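Local atomic coordinates of Ifi204 (Mus musculus domesticus, PDB entry 5YZW), a protein that probably binds double-stranded DNA through its HIN domain, as an interferon-inducible DNA sensor of the PYHIN family in innate immunity. Residues Leu111-Arg116 against Gly179-Arg183. Numbering follows the deposited sequence. Where two conformers were deposited one is given.
Sequences LFSQAR and GWQLR
The end of helix 108-112 and the turn that follows it curl round the benzo end of Trp-180 of strand 180-183, with the CA atoms of Phe-112 and Trp-180 7.3 Å apart and no hydrogen bond between the segments. The indole lies with Phe-112 on one side of its plane and Arg-116 on the other. Phe-112 lies obliquely over one face, the phenyl plane tilted 31° from the five-membered ring; its CD1 comes 3.3 Å from Trp-180 CD1. With chi1 at -64°, Phe-112 CG sits anti to its own carbonyl carbon, which sends the phenyl ring over the pyrrole half and leaves the backbone to cover the benzo half. There Phe-112 CA makes a CH-pi contact 4.1 Å from the centroid of the six-membered ring, while Phe-112 O comes to 3.2 Å from Trp-180 CZ2. Arg-116 crosses the far end of the indole at about a right angle, its CG 3.6 Å from Trp-180 CZ3. Its guanidinium, inclined 30° to the indole, is held by a hydrogen bond from NE to Ser-175 OG. With an alanine at Trp-180, a gap would probably open between Phe-112 and the aliphatic part of Arg-116. Deeper in, Leu-111 CD1 meets Leu-182 CD2 at 4.4 Å, and both leucines touch Val-120. The turn closes through Gln-114 N to Leu-111 O, 3.1 Å. Trp-180 thus supplies most of the strand's share, where the short helix and turn leading into strand 119-132 pack on the second of the HIN domain's two OB-fold barrels.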
loop_
_atom_site.group_PDB
_atom_site.type_symbol
_atom_site.label_atom_id
_atom_site.label_comp_id
_atom_site.label_asym_id
_atom_site.label_seq_id
_atom_site.Cartn_x
_atom_site.Cartn_y
_atom_site.Cartn_z
ATOM N N LEU A 111 9.570 -4.036 12.597
ATOM C CA LEU A 111 9.691 -2.684 12.070
ATOM C C LEU A 111 10.781 -1.902 12.788
ATOM O O LEU A 111 11.422 -1.037 12.177
ATOM C CB LEU A 111 8.364 -1.951 12.187
ATOM C CG LEU A 111 7.258 -2.417 11.254
ATOM C CD1 LEU A 111 6.112 -1.425 11.292
ATOM C CD2 LEU A 111 7.793 -2.553 9.836
ATOM N N PHE A 112 11.022 -2.202 14.069
ATOM C CA PHE A 112 12.055 -1.486 14.812
ATOM C C PHE A 112 13.442 -1.731 14.231
ATOM O O PHE A 112 14.335 -0.890 14.387
ATOM C CB PHE A 112 12.022 -1.890 16.286
ATOM C CG PHE A 112 10.753 -1.510 16.996
ATOM C CD1 PHE A 112 9.941 -0.502 16.505
ATOM C CD2 PHE A 112 10.378 -2.153 18.167
ATOM C CE1 PHE A 112 8.774 -0.144 17.162
ATOM C CE2 PHE A 112 9.210 -1.795 18.832
ATOM C CZ PHE A 112 8.410 -0.792 18.329
ATOM N N SER A 113 13.646 -2.868 13.562
ATOM C CA SER A 113 14.936 -3.185 12.965
ATOM C C SER A 113 15.112 -2.597 11.567
ATOM O O SER A 113 16.223 -2.658 11.026
ATOM C CB SER A 113 15.132 -4.705 12.907
ATOM O OG SER A 113 14.297 -5.294 11.923
ATOM N N GLN A 114 14.068 -2.014 10.983
ATOM C CA GLN A 114 14.115 -1.567 9.598
ATOM C C GLN A 114 14.569 -0.109 9.480
ATOM O O GLN A 114 14.504 0.677 10.432
ATOM C CB GLN A 114 12.743 -1.740 8.937
ATOM C CG GLN A 114 12.283 -3.187 8.825
ATOM C CD GLN A 114 13.288 -4.059 8.087
ATOM O OE1 GLN A 114 14.061 -4.796 8.706
ATOM N NE2 GLN A 114 13.290 -3.968 6.761
ATOM N N ALA A 115 14.991 0.253 8.268
ATOM C CA ALA A 115 15.553 1.572 8.020
ATOM C C ALA A 115 14.475 2.648 8.079
ATOM O O ALA A 115 13.383 2.488 7.527
ATOM C CB ALA A 115 16.249 1.602 6.660
ATOM N N ARG A 116 14.781 3.741 8.767
ATOM C CA ARG A 116 13.844 4.854 8.858
ATOM C C ARG A 116 13.641 5.460 7.475
ATOM O O ARG A 116 14.609 5.723 6.755
ATOM C CB ARG A 116 14.362 5.909 9.838
ATOM C CG ARG A 116 14.198 5.522 11.303
ATOM C CD ARG A 116 15.482 4.960 11.913
ATOM N NE ARG A 116 15.627 5.373 13.307
ATOM C CZ ARG A 116 16.671 5.084 14.080
ATOM N NH1 ARG A 116 17.676 4.364 13.601
ATOM N NH2 ARG A 116 16.709 5.515 15.338
ATOM N N GLY A 179 10.061 6.714 20.621
ATOM C CA GLY A 179 9.406 5.630 19.917
ATOM C C GLY A 179 9.395 5.757 18.405
ATOM O O GLY A 179 9.989 6.649 17.787
ATOM N N TRP A 180 8.694 4.813 17.795
ATOM C CA TRP A 180 8.605 4.719 16.351
ATOM C C TRP A 180 7.205 5.112 15.897
ATOM O O TRP A 180 6.232 4.972 16.643
ATOM C CB TRP A 180 8.930 3.300 15.878
ATOM C CG TRP A 180 10.355 2.888 16.091
ATOM C CD1 TRP A 180 10.937 2.530 17.272
ATOM C CD2 TRP A 180 11.379 2.780 15.091
ATOM N NE1 TRP A 180 12.257 2.208 17.071
ATOM C CE2 TRP A 180 12.554 2.355 15.741
ATOM C CE3 TRP A 180 11.418 3.008 13.710
ATOM C CZ2 TRP A 180 13.754 2.149 15.055
ATOM C CZ3 TRP A 180 12.615 2.794 13.029
ATOM C CH2 TRP A 180 13.763 2.374 13.703
ATOM N N GLN A 181 7.111 5.600 14.661
ATOM C CA GLN A 181 5.857 6.081 14.099
ATOM C C GLN A 181 5.715 5.600 12.661
ATOM O O GLN A 181 6.709 5.375 11.964
ATOM C CB GLN A 181 5.770 7.613 14.116
ATOM C CG GLN A 181 6.053 8.259 15.489
ATOM C CD GLN A 181 7.536 8.503 15.729
ATOM O OE1 GLN A 181 8.309 8.680 14.784
ATOM N NE2 GLN A 181 7.945 8.495 17.000
ATOM N N LEU A 182 4.470 5.459 12.226
ATOM C CA LEU A 182 4.114 5.298 10.825
ATOM C C LEU A 182 3.368 6.573 10.447
ATOM O O LEU A 182 2.254 6.816 10.931
ATOM C CB LEU A 182 3.263 4.053 10.611
ATOM C CG LEU A 182 3.969 2.717 10.836
ATOM C CD1 LEU A 182 2.939 1.599 10.828
ATOM C CD2 LEU A 182 4.999 2.499 9.736
ATOM N N ARG A 183 4.003 7.395 9.620
ATOM C CA ARG A 183 3.481 8.694 9.227
ATOM C C ARG A 183 2.749 8.611 7.895
ATOM O O ARG A 183 3.287 8.104 6.901
ATOM C CB ARG A 183 4.623 9.707 9.129
ATOM C CG ARG A 183 4.916 10.424 10.420
ATOM C CD ARG A 183 6.278 11.057 10.382
ATOM N NE ARG A 183 6.837 11.143 11.731
ATOM C CZ ARG A 183 6.513 12.086 12.615
ATOM N NH1 ARG A 183 5.628 13.022 12.297
ATOM N NH2 ARG A 183 7.071 12.087 13.820
#